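Long-range contacts in CRISPR pre-crRNA endoribonuclease Cas5d (Mannheimia succiniciproducens, PDB 3KG4), which cleaves CRISPR precursor transcripts as a metal-independent endoribonuclease, contributing to the production of crRNA for defence against viruses and other mobile genetic elements: residues 64-69 against 107-112; 30-35 against 58-63; 43-48 against 139-144; 52-57 against 121-126. One frame throughout, in Å; residues are numbered along the deposited sequence.

Contact 1 of 4, residues 64-69 against 107-112; sequences IRFESV and AATVLK
The carbonyl oxygen of Val110 is gripped twice from the facing strand: Glu67 N donates a hydrogen bond to Val110 O at 2.8 Å, and Phe66 CA adds a C-H...O contact to Val110 O at 3.1 Å. Further antiparallel bonds run along the pair, from Lys112 N to Arg65 O through to Ala108 N to Val69 O. A water bridges the strands beyond this ladder, taking a hydrogen bond from Arg65 N and giving one to Lys112 O. Above the Glu67-Val110 face a salt bridge forms, Lys112 NZ reaching the syn lone pair of Glu67 OE1 at 2.9 Å. The lysine runs straight out to CE and then turns (chi4 77°), which swings NZ onto the carboxylate. Arg65 lies across the aliphatic part of Lys112, its NH2 paired with Asp113. Leu111 lies alongside Phe66 and sets CD2 over the ring face, 4.0 Å from the centroid, a CH-pi contact. Val69 CG2 meets Val110 CG1 at 3.9 Å, the two side chains crossing almost at right angles. Strand 107-112 is the hub of a small mixed sheet, joined by backbone bonds to Ala16, Arg27 and Ser29, while strand 66-70 runs antiparallel to it.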
loop_
_atom_site.group_PDB
_atom_site.type_symbol
_atom_site.label_atom_id
_atom_site.label_comp_id
_atom_site.label_asym_id
_atom_site.label_seq_id
_atom_site.Cartn_x
_atom_site.Cartn_y
_atom_site.Cartn_z
ATOM N N ILE A 64 11.784 -0.790 10.534
ATOM C CA ILE A 64 12.041 -1.772 9.495
ATOM C C ILE A 64 12.850 -2.933 10.084
ATOM O O ILE A 64 14.011 -2.749 10.482
ATOM C CB ILE A 64 12.748 -1.086 8.287
ATOM C CG1 ILE A 64 11.867 0.061 7.766
ATOM C CG2 ILE A 64 13.017 -2.104 7.142
ATOM C CD1 ILE A 64 12.475 0.941 6.694
ATOM N N ARG A 65 12.230 -4.116 10.169
ATOM C CA ARG A 65 12.872 -5.307 10.745
ATOM C C ARG A 65 12.524 -6.577 9.977
ATOM O O ARG A 65 11.399 -6.719 9.528
ATOM C CB ARG A 65 12.481 -5.480 12.202
ATOM C CG ARG A 65 13.305 -4.532 13.072
ATOM C CD ARG A 65 12.936 -4.590 14.534
ATOM N NE ARG A 65 11.499 -4.767 14.742
ATOM C CZ ARG A 65 10.927 -5.896 15.148
ATOM N NH1 ARG A 65 11.655 -6.989 15.396
ATOM N NH2 ARG A 65 9.610 -5.940 15.290
ATOM N N PHE A 66 13.484 -7.493 9.886
ATOM C CA PHE A 66 13.378 -8.675 9.037
ATOM C C PHE A 66 13.552 -9.945 9.845
ATOM O O PHE A 66 14.211 -9.949 10.899
ATOM C CB PHE A 66 14.459 -8.649 7.967
ATOM C CG PHE A 66 14.304 -7.551 6.978
ATOM C CD1 PHE A 66 13.440 -7.682 5.918
ATOM C CD2 PHE A 66 15.072 -6.392 7.059
ATOM C CE1 PHE A 66 13.316 -6.678 4.980
ATOM C CE2 PHE A 66 14.903 -5.386 6.133
ATOM C CZ PHE A 66 14.044 -5.544 5.088
ATOM N N GLU A 67 12.958 -11.024 9.362
ATOM C CA GLU A 67 13.150 -12.358 9.952
ATOM C C GLU A 67 13.140 -13.364 8.804
ATOM O O GLU A 67 12.317 -13.247 7.883
ATOM C CB GLU A 67 12.017 -12.641 10.960
ATOM C CG GLU A 67 12.078 -13.954 11.728
ATOM C CD GLU A 67 10.812 -14.174 12.592
ATOM O OE1 GLU A 67 10.450 -13.292 13.397
ATOM O OE2 GLU A 67 10.146 -15.219 12.452
ATOM N N SER A 68 14.078 -14.312 8.815
ATOM C CA SER A 68 14.002 -15.469 7.924
ATOM C C SER A 68 12.967 -16.471 8.487
ATOM O O SER A 68 13.098 -16.913 9.632
ATOM C CB SER A 68 15.365 -16.159 7.778
ATOM O OG SER A 68 15.273 -17.202 6.816
ATOM N N VAL A 69 11.973 -16.842 7.683
ATOM C CA VAL A 69 10.889 -17.736 8.113
ATOM C C VAL A 69 10.686 -18.869 7.114
ATOM O O VAL A 69 11.051 -18.747 5.929
ATOM C CB VAL A 69 9.539 -16.973 8.270
ATOM C CG1 VAL A 69 9.643 -15.847 9.312
ATOM C CG2 VAL A 69 9.063 -16.447 6.931
ATOM N N ALA A 107 13.001 -21.113 2.630
ATOM C CA ALA A 107 12.825 -19.944 3.520
ATOM C C ALA A 107 12.707 -18.605 2.748
ATOM O O ALA A 107 13.132 -18.478 1.599
ATOM C CB ALA A 107 13.971 -19.877 4.550
ATOM N N ALA A 108 12.130 -17.620 3.409
ATOM C CA ALA A 108 12.026 -16.260 2.879
ATOM C C ALA A 108 12.397 -15.290 3.975
ATOM O O ALA A 108 12.186 -15.570 5.162
ATOM C CB ALA A 108 10.603 -15.969 2.424
ATOM N N THR A 109 12.938 -14.143 3.572
ATOM C CA THR A 109 13.247 -13.084 4.524
ATOM C C THR A 109 12.144 -12.026 4.423
ATOM O O THR A 109 11.999 -11.374 3.418
ATOM C CB THR A 109 14.647 -12.523 4.309
ATOM O OG1 THR A 109 15.580 -13.609 4.477
ATOM C CG2 THR A 109 14.943 -11.444 5.356
ATOM N N VAL A 110 11.386 -11.881 5.500
ATOM C CA VAL A 110 10.170 -11.095 5.501
ATOM C C VAL A 110 10.247 -9.993 6.551
ATOM O O VAL A 110 11.072 -10.048 7.491
ATOM C CB VAL A 110 8.960 -12.001 5.777
ATOM C CG1 VAL A 110 8.951 -13.198 4.769
ATOM C CG2 VAL A 110 8.949 -12.478 7.222
ATOM N N LEU A 111 9.437 -8.967 6.348
ATOM C CA LEU A 111 9.293 -7.923 7.345
ATOM C C LEU A 111 8.525 -8.458 8.501
ATOM O O LEU A 111 7.616 -9.295 8.342
ATOM C CB LEU A 111 8.576 -6.711 6.751
ATOM C CG LEU A 111 9.381 -5.918 5.720
ATOM C CD1 LEU A 111 8.432 -5.025 4.901
ATOM C CD2 LEU A 111 10.525 -5.065 6.369
ATOM N N LYS A 112 8.856 -7.957 9.676
ATOM C CA LYS A 112 8.131 -8.281 10.878
ATOM C C LYS A 112 7.510 -7.020 11.488
ATOM O O LYS A 112 8.168 -5.985 11.572
ATOM C CB LYS A 112 9.092 -8.945 11.868
ATOM C CG LYS A 112 8.490 -9.351 13.155
ATOM C CD LYS A 112 9.543 -10.004 14.057
ATOM C CE LYS A 112 8.875 -10.689 15.235
ATOM N NZ LYS A 112 8.287 -11.987 14.784
HETATM O O HOH W 1 9.312 -4.053 10.098
#

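Contact 2 of 4, residues 30-35 against 58-63; sequences YDVITP and IYVLKP
Val32 and Val60 meet by one methyl each, CG1 of Val32 lying 3.8 Å from CG2 of Val60, with the two side chains crossing at about a right angle. Both CA-CB bonds point into the interface, so short side chains suffice although the backbones stay well apart: the CA atoms of Val32 and Val60 are 7.4 Å from each other. Ile33 and Ile58 form the second point of contact. Here the touch is between the short branches, CG2 of Ile33 standing 3.6 Å from CG2 of Ile58. In Ile33 that methyl takes the crowded position between the backbone N and the carbonyl carbon, because CG1 lies anti to the N (chi1 -170°). Ile58 turns its two branches to different tasks. While CG2 faces Ile33, the longer arm is extended (chi2 160°) and carries CD1 along the loop, where it lies 3.5 Å from Ile33 O and 4.3 Å from Pro35 CD. The methyl thus reaches the start of helix 35-45, where Thr34 is the N-cap and its OG1 accepts from Ala37 N. Around the contact, Ile215 of the adjoining strand touches both valines, and Ile118 and Tyr116 of strand 114-124 touch Ile58 and Ile33. The approach to the helix is therefore laid on the face of the large antiparallel sheet largely by branched aliphatic side chains. With every touching residue buried and no polar bond joining the two segments, the match depends on shape and on the exclusion of water, and the rotamers rather than any directional bond determine which methyls meet.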
loop_
_atom_site.group_PDB
_atom_site.type_symbol
_atom_site.label_atom_id
_atom_site.label_comp_id
_atom_site.label_asym_id
_atom_site.label_seq_id
_atom_site.Cartn_x
_atom_site.Cartn_y
_atom_site.Cartn_z
ATOM N N TYR A 30 11.203 -6.194 0.101
ATOM C CA TYR A 30 11.550 -4.813 0.161
ATOM C C TYR A 30 11.397 -4.331 1.600
ATOM O O TYR A 30 10.780 -5.008 2.442
ATOM C CB TYR A 30 10.627 -4.041 -0.705
ATOM C CG TYR A 30 10.909 -4.017 -2.170
ATOM C CD1 TYR A 30 12.081 -3.439 -2.668
ATOM C CD2 TYR A 30 9.966 -4.452 -3.068
ATOM C CE1 TYR A 30 12.312 -3.352 -4.037
ATOM C CE2 TYR A 30 10.188 -4.374 -4.441
ATOM C CZ TYR A 30 11.370 -3.817 -4.905
ATOM O OH TYR A 30 11.613 -3.703 -6.252
ATOM N N ASP A 31 11.981 -3.174 1.885
ATOM C CA ASP A 31 11.952 -2.594 3.225
ATOM C C ASP A 31 10.595 -2.084 3.647
ATOM O O ASP A 31 10.339 -1.996 4.850
ATOM C CB ASP A 31 12.948 -1.405 3.342
ATOM C CG ASP A 31 14.375 -1.815 3.237
ATOM O OD1 ASP A 31 14.658 -2.992 2.940
ATOM O OD2 ASP A 31 15.257 -0.948 3.519
ATOM N N VAL A 32 9.749 -1.762 2.679
ATOM C CA VAL A 32 8.413 -1.215 2.920
ATOM C C VAL A 32 7.483 -1.711 1.807
ATOM O O VAL A 32 7.910 -2.233 0.766
ATOM C CB VAL A 32 8.412 0.344 2.872
ATOM C CG1 VAL A 32 9.439 0.961 3.928
ATOM C CG2 VAL A 32 8.790 0.846 1.473
ATOM N N ILE A 33 6.201 -1.467 2.021
ATOM C CA ILE A 33 5.201 -1.742 1.018
ATOM C C ILE A 33 5.394 -0.938 -0.284
ATOM O O ILE A 33 5.772 0.250 -0.279
ATOM C CB ILE A 33 3.768 -1.536 1.650
ATOM C CG1 ILE A 33 2.680 -2.052 0.698
ATOM C CG2 ILE A 33 3.545 -0.060 1.939
ATOM C CD1 ILE A 33 1.322 -2.284 1.359
ATOM N N THR A 34 5.187 -1.618 -1.410
ATOM C CA THR A 34 5.233 -1.019 -2.708
ATOM C C THR A 34 3.889 -0.372 -3.009
ATOM O O THR A 34 2.878 -0.773 -2.432
ATOM C CB THR A 34 5.498 -2.088 -3.796
ATOM O OG1 THR A 34 4.508 -3.135 -3.674
ATOM C CG2 THR A 34 6.930 -2.704 -3.621
ATOM N N PRO A 35 3.866 0.615 -3.932
ATOM C CA PRO A 35 2.623 1.171 -4.438
ATOM C C PRO A 35 1.737 0.047 -5.001
ATOM O O PRO A 35 0.539 0.042 -4.787
ATOM C CB PRO A 35 3.096 2.081 -5.564
ATOM C CG PRO A 35 4.521 2.533 -5.066
ATOM C CD PRO A 35 5.059 1.335 -4.426
ATOM N N ILE A 58 2.815 6.875 1.191
ATOM C CA ILE A 58 2.873 5.745 2.095
ATOM C C ILE A 58 3.570 6.214 3.360
ATOM O O ILE A 58 4.749 6.565 3.319
ATOM C CB ILE A 58 3.697 4.548 1.466
ATOM C CG1 ILE A 58 3.001 4.034 0.191
ATOM C CG2 ILE A 58 3.916 3.482 2.496
ATOM C CD1 ILE A 58 3.942 3.234 -0.763
ATOM N N TYR A 59 2.848 6.207 4.472
ATOM C CA TYR A 59 3.408 6.493 5.780
ATOM C C TYR A 59 3.892 5.218 6.424
ATOM O O TYR A 59 3.118 4.274 6.583
ATOM C CB TYR A 59 2.359 7.097 6.694
ATOM C CG TYR A 59 1.768 8.390 6.232
ATOM C CD1 TYR A 59 2.185 9.611 6.767
ATOM C CD2 TYR A 59 0.788 8.408 5.246
ATOM C CE1 TYR A 59 1.578 10.816 6.340
ATOM C CE2 TYR A 59 0.222 9.578 4.806
ATOM C CZ TYR A 59 0.588 10.777 5.370
ATOM O OH TYR A 59 -0.048 11.916 4.900
ATOM N N VAL A 60 5.153 5.199 6.832
ATOM C CA VAL A 60 5.771 4.035 7.438
ATOM C C VAL A 60 5.876 4.263 8.925
ATOM O O VAL A 60 6.623 5.146 9.362
ATOM C CB VAL A 60 7.193 3.782 6.907
ATOM C CG1 VAL A 60 7.779 2.566 7.579
ATOM C CG2 VAL A 60 7.161 3.599 5.430
ATOM N N LEU A 61 5.173 3.429 9.694
ATOM C CA LEU A 61 4.911 3.684 11.123
ATOM C C LEU A 61 5.828 2.935 12.076
ATOM O O LEU A 61 6.032 3.369 13.209
ATOM C CB LEU A 61 3.453 3.323 11.454
ATOM C CG LEU A 61 2.403 4.043 10.621
ATOM C CD1 LEU A 61 1.001 3.625 11.054
ATOM C CD2 LEU A 61 2.609 5.550 10.761
ATOM N N LYS A 62 6.378 1.805 11.641
ATOM C CA LYS A 62 7.106 0.958 12.537
ATOM C C LYS A 62 8.517 0.669 12.011
ATOM O O LYS A 62 8.738 0.682 10.814
ATOM C CB LYS A 62 6.330 -0.331 12.766
ATOM C CG LYS A 62 5.135 -0.159 13.701
ATOM C CD LYS A 62 4.488 -1.489 13.983
ATOM C CE LYS A 62 3.915 -1.577 15.385
ATOM N NZ LYS A 62 3.056 -2.801 15.547
ATOM N N PRO A 63 9.476 0.465 12.922
ATOM C CA PRO A 63 10.849 0.222 12.510
ATOM C C PRO A 63 10.944 -0.963 11.548
ATOM O O PRO A 63 10.213 -1.924 11.680
ATOM C CB PRO A 63 11.579 -0.084 13.832
ATOM C CG PRO A 63 10.649 0.367 14.901
ATOM C CD PRO A 63 9.286 0.226 14.360
#

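Contact 3 of 4, residues 43-48 against 139-144; sequences SAIHWK and EMFKRR
The imidazole of His46 carries Met140 on one face and has Arg144 at its edge. Met140 CG stands 3.5 Å above the ring plane, toward the rim, making a CH-pi contact, and its sulfur lies obliquely, with SD 4.2 Å from the centroid of the His46 ring. This is where the end of helix 35-45 meets helix 135-146, the two helices of a ferredoxin-like fold, as found in the RAMP proteins to which Cas5 belongs: His46 is the residue that leaves helix 35-45, and Met140 belongs to helix 135-146. The imidazole stands out toward the second helix because its CG is anti to the backbone N (chi1 175°). His46 NE2 is hydrogen-bonded to His137, whereas ND1, also buried, has no partner in the model. Beside the histidine, the Phe141 ring has His46 CB at its edge and takes the aliphatic side of Ile45 obliquely, Ile45 CB lying 3.7 Å from Phe141 CE1. The phenyl also packs edge-to-face with Trp53 and touches Leu9, so it packs between the two helices and strand 7-13. Arg144 and Ile45 run antiparallel as side chains, with Arg144 CB 3.8 Å from Ile45 CG2. The guanidinium then settles over the last turn of helix 35-45, so that Ile45 O sits 3.2 Å above the guanidinium plane; although Arg144 NE is 3.3 Å from Ile45 O, the angle is too poor for a hydrogen bond.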
loop_
_atom_site.group_PDB
_atom_site.type_symbol
_atom_site.label_atom_id
_atom_site.label_comp_id
_atom_site.label_asym_id
_atom_site.label_seq_id
_atom_site.Cartn_x
_atom_site.Cartn_y
_atom_site.Cartn_z
ATOM N N SER A 43 -7.922 -2.187 -3.767
ATOM C CA SER A 43 -8.782 -2.857 -4.722
ATOM C C SER A 43 -9.533 -4.057 -4.128
ATOM O O SER A 43 -10.657 -4.318 -4.548
ATOM C CB SER A 43 -7.951 -3.296 -5.923
ATOM O OG SER A 43 -7.325 -2.184 -6.493
ATOM N N ALA A 44 -8.936 -4.735 -3.147
ATOM C CA ALA A 44 -9.549 -5.848 -2.416
ATOM C C ALA A 44 -10.758 -5.396 -1.582
ATOM O O ALA A 44 -11.740 -6.150 -1.421
ATOM C CB ALA A 44 -8.536 -6.512 -1.509
ATOM N N ILE A 45 -10.676 -4.171 -1.067
ATOM C CA ILE A 45 -11.806 -3.527 -0.389
ATOM C C ILE A 45 -12.847 -2.997 -1.398
ATOM O O ILE A 45 -14.027 -3.291 -1.288
ATOM C CB ILE A 45 -11.316 -2.422 0.582
ATOM C CG1 ILE A 45 -10.442 -3.036 1.685
ATOM C CG2 ILE A 45 -12.523 -1.683 1.190
ATOM C CD1 ILE A 45 -9.633 -2.035 2.541
ATOM N N HIS A 46 -12.444 -2.258 -2.406
ATOM C CA HIS A 46 -13.395 -1.829 -3.412
ATOM C C HIS A 46 -12.707 -1.566 -4.700
ATOM O O HIS A 46 -11.718 -0.825 -4.768
ATOM C CB HIS A 46 -14.172 -0.570 -3.004
ATOM C CG HIS A 46 -15.078 -0.050 -4.080
ATOM N ND1 HIS A 46 -16.168 -0.761 -4.541
ATOM C CD2 HIS A 46 -15.035 1.087 -4.815
ATOM C CE1 HIS A 46 -16.767 -0.074 -5.500
ATOM N NE2 HIS A 46 -16.091 1.044 -5.697
ATOM N N TRP A 47 -13.243 -2.164 -5.759
ATOM C CA TRP A 47 -12.781 -1.858 -7.072
ATOM C C TRP A 47 -13.892 -2.102 -8.070
ATOM O O TRP A 47 -14.753 -2.937 -7.831
ATOM C CB TRP A 47 -11.586 -2.745 -7.433
ATOM C CG TRP A 47 -11.020 -2.373 -8.724
ATOM C CD1 TRP A 47 -10.229 -1.306 -8.985
ATOM C CD2 TRP A 47 -11.196 -3.047 -9.967
ATOM N NE1 TRP A 47 -9.899 -1.261 -10.297
ATOM C CE2 TRP A 47 -10.467 -2.331 -10.930
ATOM C CE3 TRP A 47 -11.891 -4.193 -10.358
ATOM C CZ2 TRP A 47 -10.409 -2.717 -12.265
ATOM C CZ3 TRP A 47 -11.834 -4.574 -11.685
ATOM C CH2 TRP A 47 -11.101 -3.849 -12.618
ATOM N N LYS A 48 -13.866 -1.337 -9.150
ATOM C CA LYS A 48 -14.714 -1.538 -10.318
ATOM C C LYS A 48 -13.898 -1.020 -11.508
ATOM O O LYS A 48 -13.045 -0.150 -11.324
ATOM C CB LYS A 48 -16.055 -0.772 -10.169
ATOM N N GLU A 139 -17.055 6.918 -1.628
ATOM C CA GLU A 139 -18.036 6.603 -0.560
ATOM C C GLU A 139 -18.206 5.089 -0.315
ATOM O O GLU A 139 -18.216 4.649 0.818
ATOM C CB GLU A 139 -19.410 7.241 -0.891
ATOM N N MET A 140 -18.300 4.291 -1.378
ATOM C CA MET A 140 -18.385 2.813 -1.237
ATOM C C MET A 140 -17.107 2.219 -0.602
ATOM O O MET A 140 -17.186 1.348 0.284
ATOM C CB MET A 140 -18.664 2.163 -2.594
ATOM C CG MET A 140 -18.903 0.623 -2.561
ATOM S SD MET A 140 -19.915 -0.096 -3.922
ATOM C CE MET A 140 -20.013 1.197 -5.187
ATOM N N PHE A 141 -15.934 2.718 -1.012
ATOM C CA PHE A 141 -14.684 2.240 -0.402
ATOM C C PHE A 141 -14.724 2.486 1.090
ATOM O O PHE A 141 -14.437 1.607 1.889
ATOM C CB PHE A 141 -13.436 2.918 -0.998
ATOM C CG PHE A 141 -12.173 2.563 -0.251
ATOM C CD1 PHE A 141 -11.407 1.457 -0.644
ATOM C CD2 PHE A 141 -11.792 3.270 0.879
ATOM C CE1 PHE A 141 -10.285 1.091 0.056
ATOM C CE2 PHE A 141 -10.649 2.930 1.585
ATOM C CZ PHE A 141 -9.917 1.812 1.195
ATOM N N LYS A 142 -15.080 3.704 1.483
ATOM C CA LYS A 142 -15.031 4.046 2.892
ATOM C C LYS A 142 -16.042 3.206 3.667
ATOM O O LYS A 142 -15.749 2.719 4.758
ATOM C CB LYS A 142 -15.290 5.552 3.096
ATOM C CG LYS A 142 -14.274 6.443 2.420
ATOM C CD LYS A 142 -14.791 7.864 2.264
ATOM C CE LYS A 142 -14.445 8.700 3.455
ATOM N NZ LYS A 142 -13.135 9.374 3.245
ATOM N N ARG A 143 -17.223 3.006 3.084
ATOM C CA ARG A 143 -18.295 2.310 3.792
ATOM C C ARG A 143 -17.836 0.881 4.073
ATOM O O ARG A 143 -17.817 0.451 5.221
ATOM C CB ARG A 143 -19.565 2.315 2.958
ATOM C CG ARG A 143 -20.829 2.100 3.748
ATOM C CD ARG A 143 -22.041 2.640 2.974
ATOM N NE ARG A 143 -22.041 2.218 1.567
ATOM C CZ ARG A 143 -22.035 3.027 0.498
ATOM N NH1 ARG A 143 -22.038 2.486 -0.716
ATOM N NH2 ARG A 143 -22.027 4.357 0.607
ATOM N N ARG A 144 -17.425 0.177 3.016
ATOM C CA ARG A 144 -16.806 -1.157 3.147
ATOM C C ARG A 144 -15.658 -1.211 4.135
ATOM O O ARG A 144 -15.566 -2.155 4.924
ATOM C CB ARG A 144 -16.260 -1.641 1.822
ATOM C CG ARG A 144 -17.274 -1.862 0.728
ATOM C CD ARG A 144 -17.024 -3.226 0.115
ATOM N NE ARG A 144 -17.293 -3.303 -1.312
ATOM C CZ ARG A 144 -17.282 -4.447 -1.997
ATOM N NH1 ARG A 144 -17.540 -4.455 -3.305
ATOM N NH2 ARG A 144 -17.018 -5.599 -1.376
#

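Contact 4 of 4, residues 52-57 against 121-126; sequences NWVIDK and HAVMTS
A histidine-carboxylate pair closes one end of this strand pairing: His121 ND1 donates to Asp56 OD2 at 2.7 Å, nearly straight at 172°. The carboxylate and imidazole planes are only 4° apart, and the proton goes to the syn lone pair of OD2, a geometry that should fix the rotation of the ring. His121 reaches it by folding its CG between its own backbone N and carbonyl carbon (chi1 67°), which brings the ring back alongside Val54. Val54 CB lies over one imidazole face, toward the rim, in a CH-pi contact 4.0 Å from the centroid of the His121 ring. Beneath, the main chains pair through four hydrogen bonds, the shortest being Val54 N to His121 O at 2.7 Å. On the face opposite the histidine, the edge of the Trp53 ring lies close to that same carbonyl, with CE3 3.6 Å from His121 O, and CZ3 rests against Ala122 CB. At the far end Thr125 crosses Asn52, its CG2 packed 3.3 Å from Asn52 OD1, while its OG1 is held by Pro49 O. The same Asp56, with Lys57, faces Glu119 in a classic beta bulge. Strands 51-60 and 114-124 so joined are interior neighbours of the antiparallel sheet of a ferredoxin-like fold.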
loop_
_atom_site.group_PDB
_atom_site.type_symbol
_atom_site.label_atom_id
_atom_site.label_comp_id
_atom_site.label_asym_id
_atom_site.label_seq_id
_atom_site.Cartn_x
_atom_site.Cartn_y
_atom_site.Cartn_z
ATOM N N ASN A 52 -9.403 3.407 -11.160
ATOM C CA ASN A 52 -8.096 2.907 -10.740
ATOM C C ASN A 52 -7.699 3.699 -9.511
ATOM O O ASN A 52 -7.942 4.916 -9.442
ATOM C CB ASN A 52 -7.025 3.054 -11.850
ATOM C CG ASN A 52 -7.095 1.925 -12.906
ATOM O OD1 ASN A 52 -6.926 2.175 -14.112
ATOM N ND2 ASN A 52 -7.361 0.686 -12.455
ATOM N N TRP A 53 -7.176 2.990 -8.517
ATOM C CA TRP A 53 -6.636 3.613 -7.322
ATOM C C TRP A 53 -5.226 4.102 -7.596
ATOM O O TRP A 53 -4.372 3.337 -8.098
ATOM C CB TRP A 53 -6.605 2.644 -6.173
ATOM C CG TRP A 53 -7.911 2.289 -5.660
ATOM C CD1 TRP A 53 -8.500 1.070 -5.697
ATOM C CD2 TRP A 53 -8.821 3.162 -4.984
ATOM N NE1 TRP A 53 -9.731 1.123 -5.063
ATOM C CE2 TRP A 53 -9.958 2.406 -4.649
ATOM C CE3 TRP A 53 -8.785 4.519 -4.639
ATOM C CZ2 TRP A 53 -11.057 2.962 -3.992
ATOM C CZ3 TRP A 53 -9.879 5.078 -4.011
ATOM C CH2 TRP A 53 -10.986 4.300 -3.667
ATOM N N VAL A 54 -4.964 5.357 -7.270
ATOM C CA VAL A 54 -3.616 5.913 -7.453
ATOM C C VAL A 54 -2.997 6.194 -6.077
ATOM O O VAL A 54 -3.570 6.959 -5.305
ATOM C CB VAL A 54 -3.687 7.175 -8.330
ATOM C CG1 VAL A 54 -2.298 7.881 -8.433
ATOM C CG2 VAL A 54 -4.240 6.809 -9.706
ATOM N N ILE A 55 -1.825 5.600 -5.779
ATOM C CA ILE A 55 -1.202 5.774 -4.472
ATOM C C ILE A 55 -0.460 7.112 -4.481
ATOM O O ILE A 55 0.330 7.395 -5.406
ATOM C CB ILE A 55 -0.241 4.631 -4.118
ATOM C CG1 ILE A 55 -0.924 3.263 -4.265
ATOM C CG2 ILE A 55 0.241 4.721 -2.664
ATOM C CD1 ILE A 55 -2.220 3.131 -3.496
ATOM N N ASP A 56 -0.702 7.914 -3.454
ATOM C CA ASP A 56 -0.054 9.231 -3.319
ATOM C C ASP A 56 1.037 9.235 -2.253
ATOM O O ASP A 56 2.128 9.812 -2.450
ATOM C CB ASP A 56 -1.100 10.294 -3.012
ATOM C CG ASP A 56 -2.125 10.414 -4.099
ATOM O OD1 ASP A 56 -1.725 10.612 -5.257
ATOM O OD2 ASP A 56 -3.340 10.274 -3.794
ATOM N N LYS A 57 0.747 8.680 -1.104
ATOM C CA LYS A 57 1.728 8.666 -0.022
ATOM C C LYS A 57 1.679 7.327 0.701
ATOM O O LYS A 57 0.624 6.739 0.850
ATOM C CB LYS A 57 1.457 9.810 0.974
ATOM C CG LYS A 57 1.604 11.237 0.392
ATOM C CD LYS A 57 1.279 12.270 1.448
ATOM C CE LYS A 57 1.584 13.736 1.006
ATOM N NZ LYS A 57 1.102 14.582 2.165
ATOM N N HIS A 121 -6.020 8.325 -4.102
ATOM C CA HIS A 121 -7.239 8.840 -4.696
ATOM C C HIS A 121 -7.656 7.950 -5.875
ATOM O O HIS A 121 -6.888 7.064 -6.328
ATOM C CB HIS A 121 -7.036 10.305 -5.132
ATOM C CG HIS A 121 -6.065 10.482 -6.249
ATOM N ND1 HIS A 121 -4.699 10.574 -6.062
ATOM C CD2 HIS A 121 -6.266 10.589 -7.576
ATOM C CE1 HIS A 121 -4.109 10.720 -7.236
ATOM N NE2 HIS A 121 -5.042 10.711 -8.170
ATOM N N ALA A 122 -8.870 8.170 -6.369
ATOM C CA ALA A 122 -9.398 7.427 -7.520
ATOM C C ALA A 122 -9.303 8.255 -8.807
ATOM O O ALA A 122 -9.445 9.472 -8.773
ATOM C CB ALA A 122 -10.880 7.004 -7.243
ATOM N N VAL A 123 -9.020 7.589 -9.929
ATOM C CA VAL A 123 -9.090 8.198 -11.255
ATOM C C VAL A 123 -10.091 7.363 -12.046
ATOM O O VAL A 123 -10.223 6.159 -11.794
ATOM C CB VAL A 123 -7.716 8.228 -11.977
ATOM C CG1 VAL A 123 -7.174 6.816 -12.228
ATOM C CG2 VAL A 123 -7.812 8.987 -13.314
ATOM N N MET A 124 -10.829 8.022 -12.948
ATOM C CA MET A 124 -11.788 7.339 -13.814
ATOM C C MET A 124 -11.021 6.768 -14.991
ATOM O O MET A 124 -10.102 7.396 -15.484
ATOM C CB MET A 124 -12.881 8.299 -14.317
ATOM C CG MET A 124 -13.586 9.089 -13.229
ATOM S SD MET A 124 -14.158 8.121 -11.860
ATOM C CE MET A 124 -15.280 6.995 -12.681
ATOM N N THR A 125 -11.375 5.557 -15.395
ATOM C CA THR A 125 -10.768 4.903 -16.567
ATOM C C THR A 125 -11.574 5.204 -17.847
ATOM O O THR A 125 -12.704 5.694 -17.779
ATOM C CB THR A 125 -10.682 3.360 -16.376
ATOM O OG1 THR A 125 -11.999 2.779 -16.327
ATOM C CG2 THR A 125 -9.944 3.018 -15.104
ATOM N N SER A 126 -11.004 4.881 -19.007
ATOM C CA SER A 126 -11.721 5.029 -20.287
ATOM C C SER A 126 -12.987 4.161 -20.374
ATOM O O SER A 126 -13.848 4.399 -21.233
ATOM C CB SER A 126 -10.807 4.662 -21.448
ATOM O OG SER A 126 -10.488 3.281 -21.399
#

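How the contacts relate
The chemistry of the four contacts follows their place in the fold. Contacts 1 and 4 are partly exposed strand pairings on opposite sides of the chain's centre, their centres 30 Å apart, and each adds a charged or polar side-chain pair to its backbone ladder. Contacts 2 and 3, both buried, join helix 35-45 or its approach to other elements by packing, aliphatic in contact 2 and a mix of aromatic, sulfur and aliphatic groups in contact 3. Strand 51-60 serves contacts 2 and 4, which touch where Pro35 meets Ile55. Contact 3 leans on contact 4 through a probable hydrogen bond from Trp53 to the His46 carbonyl. Contact 1, on the smaller sheet, reaches contact 2 where Leu111 and Phe66 pack on Asp31.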